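Local coordinates for RND efflux system, outer membrane lipoprotein, NodT family (Burkholderia mallei, PDB 6U94) that probably serves as the outer-membrane exit duct of a tripartite RND efflux pump, at residues 59-64 with 245-250; 68-71 with 77-80; 84-89 with 170-175. One frame throughout, in Å; residues are numbered along the deposited sequence.

In the fold
The three contacts gather four helices of a largely helical chain: 56-67, 72-86, 156-203 and 211-247. Contact 1 brings helix 56-67 against the end of helix 211-247 and so closes a long loop of chain. Contacts 2 and 3 are nested inside that loop, one after the other, and both use helix 72-86, contact 2 from the loop before it to its middle, contact 3 at its end. Centre to centre, contacts 1 and 2 are about 11 Å apart, contacts 1 and 3 about 13 Å, and contacts 2 and 3 about 15 Å. Contact 1 touches both others directly, so the short N-terminal helices are joined to the long helices 156-203 and 211-247.

Contact 1 of 3, residues 59-64 with 245-250; sequences QQLVAL and VLIGGP
I247 fits against L61 and L64 where helix 56-67 meets the C-terminal end of helix 211-247, a helix-to-helix-end contact in the bundle of this outer membrane factor. The chain comes closest at L64 and I247, whose CA atoms are 5.7 Å apart, near enough for side chains on one helix to meet backbone on the other.

The apolar contacts centre on I247. Its CG2 methyl approaches CD2 of L61 at 4.2 Å, while its CB lies alongside CB of L64. The two leucines stand one helical turn apart, so they present neighbouring apolar surfaces to a single branched side chain. L61 is buried and also packs on Y174 of helix 156-203, whereas L64 is more open to solvent. Leucine suits the inner position because one methyl can turn to I247 while the other serves the neighbouring helix. On the second segment, L246 faces elsewhere, touching V170 and T173, and so ties the same helix end into the core.

Backbone contacts form a second group. The carbonyl oxygens of L64 and I247 lie 3.7 Å apart; both are acceptors, so this is a close approach without a bond between them. Next to it the chain leaves the helix at G248, whose positive phi of 77° is easily taken up by glycine and lets the segment turn off toward G249 and P250.

The beta-branch of I247 explains how side chain and backbone meet. With CG1 wedged between the backbone N and the carbonyl carbon (chi1 63°), CG2 lies beside the backbone N and is directed at helix 56-67. There the I247 CG2 methyl rests against the carbonyl oxygen of L61, at 3.4 Å.

Contact 2 of 3, residues 68-71 with 77-80; sequences NNRD and LDID
R70 and D78 are joined by a salt bridge between the loop that follows helix 56-67 and the middle of helix 72-86. NH1 of R70 gives a hydrogen bond to OD2 of D78 at 2.6 Å, with an N-H...O angle of 146°. The oxygen lies almost in the guanidinium plane and receives the proton on its anti lone pair, while the carboxylate is turned 56° from that plane. A bend at chi3 (144°) brings the arginine round to this position, and CG of N68 lies 3.8 Å above one face of the R70 guanidinium.

Away from this bond the two segments stand apart. The CA atoms of R70 and D78 are 9.7 Å apart; the long arginine spans most of the distance and the short aspartate meets it, and both remain partly exposed. Arginine suits such a place because it can reach far and bond in several directions.

Its other bonds go to the backbone carbonyls of A65, V245 and L246. Next in the chain D71 is the N-cap of helix 72-86, bonding V74 N. R70 thus sits by the ends of helices 56-67 and 211-247 and reaches across to the middle of helix 72-86.

Contact 3 of 3, residues 84-89 with 170-175; sequences ALYRIQ and VANTYL
The ring of Y86 is sandwiched, with a methyl of T173 over one face and CB of the adjoining R87 over the other. CG2 of T173 stands 4.2 Å from the Y86 ring centroid and only 8° off the normal, a CH-pi contact. N172 meets the ring at its hydroxyl edge, its amide turned 45° from the ring. That same amide also stacks with the guanidinium of R87: the planes are 21° apart, and ND2 of N172 sits 3.3 Å above the centre of the R87 group.

A nearly straight hydrogen bond links Y86 and N172. ND2 of N172 donates to OH of Y86 at 2.8 Å, with an angle of 169° at the hydrogen, and the oxygen lies in the amide plane. Chi1 of N172 (-172°) carries the amide away from its own backbone N and out toward the tyrosine. The approach of ND2 to the R87 guanidinium is flat stacking; both are donors, so no hydrogen bond forms between them.

The end of helix 72-86 thereby docks on helix 156-203 in a buried place that is rich in polar atoms. E169, one turn before T173, binds Y86 OH and forms a salt bridge with R87 NH1, while its backbone carbonyl takes the hydroxyl of T173. T446 of helix 421-454 bonds OD1 of N172, adding a third helix.

Each residue type has two tasks here: tyrosine offers a ring to pack and a hydroxyl to bond, threonine a methyl and a hydroxyl, and asparagine a donor and an acceptor on one flat group. The chemistry implies that the E169 carboxylate is probably stabilised as an anion by R87, with Y86 OH linking it to the N172 amide.

Contact 1 of 3, residues 59-64 with 245-250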
ATOM      1  N   GLN A  59       6.636  -5.113 -14.521  1.00 92.56           N
ATOM      2  CA  GLN A  59       6.120  -4.436 -15.706  1.00 91.37           C
ATOM      3  C   GLN A  59       5.414  -5.413 -16.635  1.00 94.09           C
ATOM      4  O   GLN A  59       4.414  -5.063 -17.274  1.00 96.74           O
ATOM      5  CB  GLN A  59       7.254  -3.726 -16.446  1.00 93.40           C
ATOM      6  CG  GLN A  59       7.736  -2.445 -15.792  1.00 93.86           C
ATOM      7  CD  GLN A  59       8.621  -1.624 -16.713  1.00 98.06           C
ATOM      8  OE1 GLN A  59       9.076  -2.111 -17.749  1.00102.38           O
ATOM      9  NE2 GLN A  59       8.862  -0.371 -16.344  1.00 95.95           N
ATOM     10  N   GLN A  60       5.922  -6.643 -16.727  1.00 95.32           N
ATOM     11  CA  GLN A  60       5.302  -7.637 -17.597  1.00 97.09           C
ATOM     12  C   GLN A  60       3.916  -8.024 -17.094  1.00 94.97           C
ATOM     13  O   GLN A  60       2.979  -8.166 -17.888  1.00 97.31           O
ATOM     14  CB  GLN A  60       6.198  -8.869 -17.705  1.00 99.36           C
ATOM     15  CG  GLN A  60       5.618  -9.993 -18.545  1.00104.10           C
ATOM     16  CD  GLN A  60       6.556 -11.179 -18.662  1.00108.62           C
ATOM     17  OE1 GLN A  60       7.641 -11.188 -18.079  1.00109.29           O
ATOM     18  NE2 GLN A  60       6.142 -12.189 -19.420  1.00113.09           N
ATOM     19  N   LEU A  61       3.766  -8.189 -15.779  1.00 92.98           N
ATOM     20  CA  LEU A  61       2.480  -8.593 -15.221  1.00 89.86           C
ATOM     21  C   LEU A  61       1.418  -7.522 -15.440  1.00 84.38           C
ATOM     22  O   LEU A  61       0.272  -7.835 -15.786  1.00 84.09           O
ATOM     23  CB  LEU A  61       2.635  -8.902 -13.732  1.00 86.80           C
ATOM     24  CG  LEU A  61       3.525 -10.102 -13.417  1.00 88.23           C
ATOM     25  CD1 LEU A  61       4.089  -9.991 -12.013  1.00 84.09           C
ATOM     26  CD2 LEU A  61       2.745 -11.399 -13.588  1.00 88.05           C
ATOM     27  N   VAL A  62       1.779  -6.252 -15.238  1.00 80.63           N
ATOM     28  CA  VAL A  62       0.822  -5.163 -15.414  1.00 75.55           C
ATOM     29  C   VAL A  62       0.384  -5.065 -16.870  1.00 80.95           C
ATOM     30  O   VAL A  62      -0.800  -4.858 -17.166  1.00 77.01           O
ATOM     31  CB  VAL A  62       1.429  -3.842 -14.907  1.00 67.22           C
ATOM     32  CG1 VAL A  62       0.584  -2.657 -15.342  1.00 66.11           C
ATOM     33  CG2 VAL A  62       1.549  -3.874 -13.397  1.00 64.91           C
ATOM     34  N   ALA A  63       1.328  -5.222 -17.801  1.00 87.40           N
ATOM     35  CA  ALA A  63       0.985  -5.148 -19.216  1.00 93.06           C
ATOM     36  C   ALA A  63       0.006  -6.249 -19.605  1.00 98.83           C
ATOM     37  O   ALA A  63      -0.907  -6.022 -20.408  1.00103.67           O
ATOM     38  CB  ALA A  63       2.251  -5.224 -20.067  1.00 96.77           C
ATOM     39  N   LEU A  64       0.178  -7.448 -19.045  1.00 98.24           N
ATOM     40  CA  LEU A  64      -0.747  -8.535 -19.347  1.00 99.14           C
ATOM     41  C   LEU A  64      -2.116  -8.276 -18.734  1.00 95.38           C
ATOM     42  O   LEU A  64      -3.146  -8.602 -19.338  1.00100.51           O
ATOM     43  CB  LEU A  64      -0.179  -9.867 -18.854  1.00 99.89           C
ATOM     44  CG  LEU A  64       1.174 -10.304 -19.421  1.00101.43           C
ATOM     45  CD1 LEU A  64       1.478 -11.750 -19.043  1.00102.43           C
ATOM     46  CD2 LEU A  64       1.227 -10.110 -20.931  1.00102.81           C
ATOM     47  N   VAL A 245      -5.700 -14.146 -11.133  1.00 89.78           N
ATOM     48  CA  VAL A 245      -6.973 -13.480 -11.393  1.00 91.83           C
ATOM     49  C   VAL A 245      -6.740 -12.082 -11.950  1.00 93.41           C
ATOM     50  O   VAL A 245      -7.430 -11.644 -12.880  1.00 94.91           O
ATOM     51  CB  VAL A 245      -7.827 -13.440 -10.111  1.00 91.63           C
ATOM     52  CG1 VAL A 245      -9.091 -12.618 -10.335  1.00 90.85           C
ATOM     53  CG2 VAL A 245      -8.176 -14.847  -9.659  1.00 91.53           C
ATOM     54  N   LEU A 246      -5.757 -11.366 -11.398  1.00 85.96           N
ATOM     55  CA  LEU A 246      -5.549  -9.972 -11.782  1.00 86.69           C
ATOM     56  C   LEU A 246      -5.048  -9.850 -13.215  1.00 90.48           C
ATOM     57  O   LEU A 246      -5.412  -8.904 -13.923  1.00 93.21           O
ATOM     58  CB  LEU A 246      -4.575  -9.302 -10.816  1.00 81.89           C
ATOM     59  CG  LEU A 246      -5.164  -8.907  -9.463  1.00 80.96           C
ATOM     60  CD1 LEU A 246      -4.080  -8.358  -8.549  1.00 75.99           C
ATOM     61  CD2 LEU A 246      -6.280  -7.891  -9.652  1.00 80.54           C
ATOM     62  N   ILE A 247      -4.204 -10.784 -13.660  1.00 91.12           N
ATOM     63  CA  ILE A 247      -3.712 -10.742 -15.034  1.00 96.34           C
ATOM     64  C   ILE A 247      -4.611 -11.500 -16.000  1.00103.69           C
ATOM     65  O   ILE A 247      -4.391 -11.427 -17.219  1.00110.48           O
ATOM     66  CB  ILE A 247      -2.275 -11.289 -15.136  1.00 93.15           C
ATOM     67  CG1 ILE A 247      -2.231 -12.760 -14.726  1.00 92.88           C
ATOM     68  CG2 ILE A 247      -1.326 -10.457 -14.279  1.00 89.31           C
ATOM     69  CD1 ILE A 247      -0.920 -13.439 -15.055  1.00 92.38           C
ATOM     70  N   GLY A 248      -5.614 -12.219 -15.504  1.00 93.41           N
ATOM     71  CA  GLY A 248      -6.559 -12.903 -16.361  1.00102.26           C
ATOM     72  C   GLY A 248      -6.060 -14.180 -16.993  1.00108.91           C
ATOM     73  O   GLY A 248      -6.693 -14.671 -17.935  1.00115.30           O
ATOM     74  N   GLY A 249      -4.954 -14.738 -16.511  1.00107.65           N
ATOM     75  CA  GLY A 249      -4.415 -15.954 -17.072  1.00109.39           C
ATOM     76  C   GLY A 249      -3.314 -16.551 -16.221  1.00104.31           C
ATOM     77  O   GLY A 249      -2.991 -16.051 -15.139  1.00101.73           O
ATOM     78  N   PRO A 250      -2.720 -17.646 -16.699  1.00104.04           N
ATOM     79  CA  PRO A 250      -1.634 -18.283 -15.947  1.00103.74           C
ATOM     80  C   PRO A 250      -0.436 -17.358 -15.796  1.00102.91           C
ATOM     81  O   PRO A 250      -0.201 -16.466 -16.613  1.00103.59           O
ATOM     82  CB  PRO A 250      -1.289 -19.513 -16.796  1.00108.48           C
ATOM     83  CG  PRO A 250      -2.514 -19.773 -17.605  1.00101.82           C
ATOM     84  CD  PRO A 250      -3.095 -18.422 -17.892  1.00106.28           C
TER

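Contact 2 of 3, residues 68-71 with 77-80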
ATOM      1  N   ASN A  68      -5.528  -7.711 -21.210  1.00 99.98           N
ATOM      2  CA  ASN A  68      -6.597  -8.698 -21.157  1.00103.17           C
ATOM      3  C   ASN A  68      -7.842  -8.167 -21.859  1.00107.46           C
ATOM      4  O   ASN A  68      -8.184  -6.986 -21.746  1.00105.26           O
ATOM      5  CB  ASN A  68      -6.910  -9.058 -19.705  1.00101.03           C
ATOM      6  CG  ASN A  68      -7.640 -10.379 -19.577  1.00103.47           C
ATOM      7  OD1 ASN A  68      -8.814 -10.421 -19.209  1.00104.41           O
ATOM      8  ND2 ASN A  68      -6.949 -11.469 -19.889  1.00105.41           N
ATOM      9  N   ASN A  69      -8.517  -9.047 -22.594  1.00115.68           N
ATOM     10  CA  ASN A  69      -9.654  -8.644 -23.411  1.00125.04           C
ATOM     11  C   ASN A  69     -10.958  -8.555 -22.630  1.00122.98           C
ATOM     12  O   ASN A  69     -12.003  -8.294 -23.236  1.00132.60           O
ATOM     13  CB  ASN A  69      -9.822  -9.608 -24.588  1.00136.48           C
ATOM     14  CG  ASN A  69      -8.712  -9.475 -25.611  1.00143.24           C
ATOM     15  OD1 ASN A  69      -8.045  -8.444 -25.690  1.00144.26           O
ATOM     16  ND2 ASN A  69      -8.514 -10.518 -26.407  1.00148.20           N
ATOM     17  N   ARG A  70     -10.931  -8.765 -21.317  1.00112.37           N
ATOM     18  CA  ARG A  70     -12.139  -8.624 -20.518  1.00103.18           C
ATOM     19  C   ARG A  70     -12.632  -7.179 -20.554  1.00 98.23           C
ATOM     20  O   ARG A  70     -11.875  -6.240 -20.811  1.00 95.01           O
ATOM     21  CB  ARG A  70     -11.878  -9.046 -19.074  1.00 96.19           C
ATOM     22  CG  ARG A  70     -11.019  -8.054 -18.311  1.00 86.91           C
ATOM     23  CD  ARG A  70     -10.417  -8.662 -17.056  1.00 85.69           C
ATOM     24  NE  ARG A  70      -9.070  -8.149 -16.826  1.00 80.40           N
ATOM     25  CZ  ARG A  70      -8.258  -8.580 -15.867  1.00 81.69           C
ATOM     26  NH1 ARG A  70      -8.654  -9.538 -15.038  1.00 82.29           N
ATOM     27  NH2 ARG A  70      -7.047  -8.056 -15.738  1.00 80.46           N
ATOM     28  N   ASP A  71     -13.925  -7.009 -20.301  1.00 98.36           N
ATOM     29  CA  ASP A  71     -14.474  -5.671 -20.190  1.00 98.27           C
ATOM     30  C   ASP A  71     -14.253  -5.141 -18.773  1.00 90.89           C
ATOM     31  O   ASP A  71     -13.894  -5.880 -17.852  1.00 88.64           O
ATOM     32  CB  ASP A  71     -15.954  -5.666 -20.582  1.00105.24           C
ATOM     33  CG  ASP A  71     -16.880  -5.948 -19.416  1.00110.01           C
ATOM     34  OD1 ASP A  71     -17.874  -5.208 -19.261  1.00112.25           O
ATOM     35  OD2 ASP A  71     -16.615  -6.898 -18.655  1.00110.79           O
ATOM     36  N   LEU A  77     -14.823  -7.056 -11.261  1.00 82.43           N
ATOM     37  CA  LEU A  77     -15.109  -8.284 -10.524  1.00 78.18           C
ATOM     38  C   LEU A  77     -13.838  -9.072 -10.217  1.00 78.64           C
ATOM     39  O   LEU A  77     -13.776  -9.772  -9.200  1.00 74.16           O
ATOM     40  CB  LEU A  77     -16.087  -9.157 -11.312  1.00 76.83           C
ATOM     41  CG  LEU A  77     -17.530  -8.671 -11.474  1.00 78.03           C
ATOM     42  CD1 LEU A  77     -18.269  -9.586 -12.433  1.00 73.73           C
ATOM     43  CD2 LEU A  77     -18.245  -8.613 -10.129  1.00 71.95           C
ATOM     44  N   ASP A  78     -12.826  -8.981 -11.083  1.00 78.38           N
ATOM     45  CA  ASP A  78     -11.584  -9.711 -10.852  1.00 77.52           C
ATOM     46  C   ASP A  78     -10.763  -9.069  -9.740  1.00 77.09           C
ATOM     47  O   ASP A  78     -10.182  -9.772  -8.904  1.00 73.46           O
ATOM     48  CB  ASP A  78     -10.770  -9.786 -12.143  1.00 80.76           C
ATOM     49  CG  ASP A  78     -11.405 -10.694 -13.183  1.00 91.41           C
ATOM     50  OD1 ASP A  78     -12.402 -11.374 -12.857  1.00 97.50           O
ATOM     51  OD2 ASP A  78     -10.904 -10.730 -14.326  1.00 94.22           O
ATOM     52  N   ILE A  79     -10.701  -7.737  -9.722  1.00 77.93           N
ATOM     53  CA  ILE A  79     -10.014  -7.034  -8.646  1.00 73.69           C
ATOM     54  C   ILE A  79     -10.689  -7.322  -7.313  1.00 76.45           C
ATOM     55  O   ILE A  79     -10.025  -7.495  -6.285  1.00 81.28           O
ATOM     56  CB  ILE A  79      -9.970  -5.524  -8.951  1.00 73.86           C
ATOM     57  CG1 ILE A  79      -9.159  -5.266 -10.220  1.00 77.34           C
ATOM     58  CG2 ILE A  79      -9.394  -4.752  -7.777  1.00 72.12           C
ATOM     59  CD1 ILE A  79      -9.392  -3.898 -10.826  1.00 75.80           C
ATOM     60  N   ASP A  80     -12.021  -7.389  -7.313  1.00 82.61           N
ATOM     61  CA  ASP A  80     -12.747  -7.707  -6.089  1.00 87.40           C
ATOM     62  C   ASP A  80     -12.428  -9.118  -5.611  1.00 85.93           C
ATOM     63  O   ASP A  80     -12.219  -9.343  -4.413  1.00 81.68           O
ATOM     64  CB  ASP A  80     -14.249  -7.546  -6.319  1.00 94.69           C
ATOM     65  CG  ASP A  80     -14.918  -6.723  -5.240  1.00 99.60           C
ATOM     66  OD1 ASP A  80     -14.985  -5.484  -5.393  1.00101.01           O
ATOM     67  OD2 ASP A  80     -15.379  -7.316  -4.242  1.00103.70           O
TER

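Contact 3 of 3, residues 84-89 with 170-175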
ATOM      1  N   ALA A  84     -10.113 -10.222  -2.131  1.00 75.59           N
ATOM      2  CA  ALA A  84     -10.674 -11.130  -1.137  1.00 74.57           C
ATOM      3  C   ALA A  84      -9.787 -12.349  -0.929  1.00 78.82           C
ATOM      4  O   ALA A  84      -9.793 -12.941   0.157  1.00 81.41           O
ATOM      5  CB  ALA A  84     -12.081 -11.565  -1.550  1.00 73.31           C
ATOM      6  N   LEU A  85      -9.013 -12.734  -1.946  1.00 76.56           N
ATOM      7  CA  LEU A  85      -8.175 -13.920  -1.816  1.00 77.84           C
ATOM      8  C   LEU A  85      -6.978 -13.667  -0.908  1.00 76.22           C
ATOM      9  O   LEU A  85      -6.629 -14.521  -0.086  1.00 79.69           O
ATOM     10  CB  LEU A  85      -7.709 -14.394  -3.192  1.00 78.20           C
ATOM     11  CG  LEU A  85      -8.710 -15.243  -3.980  1.00 87.70           C
ATOM     12  CD1 LEU A  85      -8.100 -15.732  -5.284  1.00 91.76           C
ATOM     13  CD2 LEU A  85      -9.193 -16.413  -3.137  1.00 89.72           C
ATOM     14  N   TYR A  86      -6.337 -12.502  -1.031  1.00 73.43           N
ATOM     15  CA  TYR A  86      -5.053 -12.285  -0.381  1.00 74.61           C
ATOM     16  C   TYR A  86      -4.967 -11.040   0.491  1.00 73.02           C
ATOM     17  O   TYR A  86      -3.966 -10.893   1.197  1.00 74.35           O
ATOM     18  CB  TYR A  86      -3.933 -12.212  -1.432  1.00 72.80           C
ATOM     19  CG  TYR A  86      -3.652 -10.806  -1.911  1.00 72.30           C
ATOM     20  CD1 TYR A  86      -4.505 -10.174  -2.808  1.00 73.09           C
ATOM     21  CD2 TYR A  86      -2.539 -10.106  -1.460  1.00 69.38           C
ATOM     22  CE1 TYR A  86      -4.255  -8.885  -3.244  1.00 70.80           C
ATOM     23  CE2 TYR A  86      -2.281  -8.818  -1.887  1.00 68.78           C
ATOM     24  CZ  TYR A  86      -3.142  -8.211  -2.782  1.00 71.02           C
ATOM     25  OH  TYR A  86      -2.893  -6.928  -3.216  1.00 68.28           O
ATOM     26  N   ARG A  87      -5.953 -10.146   0.474  1.00 75.45           N
ATOM     27  CA  ARG A  87      -5.743  -8.852   1.110  1.00 75.76           C
ATOM     28  C   ARG A  87      -6.782  -8.509   2.172  1.00 78.44           C
ATOM     29  O   ARG A  87      -6.418  -8.067   3.266  1.00 78.87           O
ATOM     30  CB  ARG A  87      -5.709  -7.750   0.049  1.00 77.34           C
ATOM     31  CG  ARG A  87      -5.159  -6.431   0.565  1.00 75.09           C
ATOM     32  CD  ARG A  87      -4.821  -5.496  -0.578  1.00 76.04           C
ATOM     33  NE  ARG A  87      -4.166  -4.277  -0.113  1.00 77.29           N
ATOM     34  CZ  ARG A  87      -3.859  -3.248  -0.898  1.00 78.54           C
ATOM     35  NH1 ARG A  87      -4.149  -3.285  -2.194  1.00 74.64           N
ATOM     36  NH2 ARG A  87      -3.261  -2.179  -0.386  1.00 76.08           N
ATOM     37  N   ILE A  88      -8.069  -8.697   1.863  1.00 81.04           N
ATOM     38  CA  ILE A  88      -9.127  -8.224   2.756  1.00 82.62           C
ATOM     39  C   ILE A  88      -9.020  -8.890   4.123  1.00 84.27           C
ATOM     40  O   ILE A  88      -9.129  -8.230   5.163  1.00 82.42           O
ATOM     41  CB  ILE A  88     -10.512  -8.458   2.127  1.00 86.19           C
ATOM     42  CG1 ILE A  88     -10.568  -7.870   0.717  1.00 85.20           C
ATOM     43  CG2 ILE A  88     -11.598  -7.843   2.995  1.00 88.31           C
ATOM     44  CD1 ILE A  88     -10.368  -6.377   0.677  1.00 82.79           C
ATOM     45  N   GLN A  89      -8.802 -10.205   4.141  1.00 87.82           N
ATOM     46  CA  GLN A  89      -8.771 -10.937   5.400  1.00 94.50           C
ATOM     47  C   GLN A  89      -7.424 -10.864   6.110  1.00 94.54           C
ATOM     48  O   GLN A  89      -7.353 -11.211   7.293  1.00 95.17           O
ATOM     49  CB  GLN A  89      -9.152 -12.401   5.171  1.00102.66           C
ATOM     50  CG  GLN A  89     -10.628 -12.621   4.856  1.00111.04           C
ATOM     51  CD  GLN A  89     -11.549 -12.343   6.038  1.00118.61           C
ATOM     52  OE1 GLN A  89     -11.113 -11.885   7.096  1.00120.92           O
ATOM     53  NE2 GLN A  89     -12.833 -12.628   5.862  1.00123.34           N
ATOM     54  N   VAL A 170      -2.177  -5.214  -9.094  1.00 69.59           N
ATOM     55  CA  VAL A 170      -1.186  -6.160  -9.600  1.00 68.90           C
ATOM     56  C   VAL A 170       0.153  -5.943  -8.908  1.00 66.38           C
ATOM     57  O   VAL A 170       0.846  -6.903  -8.547  1.00 67.25           O
ATOM     58  CB  VAL A 170      -1.058  -6.037 -11.130  1.00 66.97           C
ATOM     59  CG1 VAL A 170       0.117  -6.861 -11.635  1.00 65.19           C
ATOM     60  CG2 VAL A 170      -2.350  -6.474 -11.811  1.00 73.20           C
ATOM     61  N   ALA A 171       0.534  -4.680  -8.704  1.00 62.41           N
ATOM     62  CA  ALA A 171       1.821  -4.381  -8.082  1.00 65.13           C
ATOM     63  C   ALA A 171       1.833  -4.805  -6.618  1.00 67.99           C
ATOM     64  O   ALA A 171       2.792  -5.432  -6.152  1.00 69.48           O
ATOM     65  CB  ALA A 171       2.138  -2.892  -8.213  1.00 62.51           C
ATOM     66  N   ASN A 172       0.775  -4.472  -5.876  1.00 65.31           N
ATOM     67  CA  ASN A 172       0.737  -4.830  -4.463  1.00 64.01           C
ATOM     68  C   ASN A 172       0.670  -6.338  -4.265  1.00 66.51           C
ATOM     69  O   ASN A 172       1.147  -6.848  -3.245  1.00 69.21           O
ATOM     70  CB  ASN A 172      -0.448  -4.158  -3.775  1.00 66.45           C
ATOM     71  CG  ASN A 172      -0.424  -4.337  -2.267  1.00 65.83           C
ATOM     72  OD1 ASN A 172       0.341  -3.673  -1.567  1.00 68.81           O
ATOM     73  ND2 ASN A 172      -1.263  -5.232  -1.758  1.00 61.84           N
ATOM     74  N   THR A 173       0.088  -7.065  -5.221  1.00 60.88           N
ATOM     75  CA  THR A 173      -0.004  -8.516  -5.094  1.00 66.99           C
ATOM     76  C   THR A 173       1.331  -9.192  -5.387  1.00 67.54           C
ATOM     77  O   THR A 173       1.709 -10.145  -4.696  1.00 68.92           O
ATOM     78  CB  THR A 173      -1.094  -9.055  -6.021  1.00 67.51           C
ATOM     79  OG1 THR A 173      -2.338  -8.431  -5.695  1.00 69.18           O
ATOM     80  CG2 THR A 173      -1.245 -10.556  -5.860  1.00 68.67           C
ATOM     81  N   TYR A 174       2.051  -8.720  -6.407  1.00 68.15           N
ATOM     82  CA  TYR A 174       3.356  -9.298  -6.713  1.00 70.71           C
ATOM     83  C   TYR A 174       4.383  -8.926  -5.652  1.00 72.82           C
ATOM     84  O   TYR A 174       5.245  -9.740  -5.302  1.00 73.00           O
ATOM     85  CB  TYR A 174       3.819  -8.845  -8.097  1.00 71.52           C
ATOM     86  CG  TYR A 174       5.187  -9.357  -8.496  1.00 73.30           C
ATOM     87  CD1 TYR A 174       5.394 -10.700  -8.777  1.00 73.54           C
ATOM     88  CD2 TYR A 174       6.269  -8.491  -8.609  1.00 74.91           C
ATOM     89  CE1 TYR A 174       6.641 -11.171  -9.150  1.00 76.16           C
ATOM     90  CE2 TYR A 174       7.520  -8.952  -8.980  1.00 73.91           C
ATOM     91  CZ  TYR A 174       7.701 -10.292  -9.249  1.00 76.60           C
ATOM     92  OH  TYR A 174       8.945 -10.751  -9.619  1.00 79.17           O
ATOM     93  N   LEU A 175       4.306  -7.701  -5.126  1.00 70.68           N
ATOM     94  CA  LEU A 175       5.176  -7.321  -4.018  1.00 71.21           C
ATOM     95  C   LEU A 175       4.862  -8.142  -2.776  1.00 70.77           C
ATOM     96  O   LEU A 175       5.771  -8.629  -2.094  1.00 75.18           O
ATOM     97  CB  LEU A 175       5.043  -5.826  -3.732  1.00 71.54           C
ATOM     98  CG  LEU A 175       5.679  -4.917  -4.785  1.00 76.08           C
ATOM     99  CD1 LEU A 175       5.453  -3.450  -4.459  1.00 73.95           C
ATOM    100  CD2 LEU A 175       7.163  -5.218  -4.911  1.00 79.16           C
TER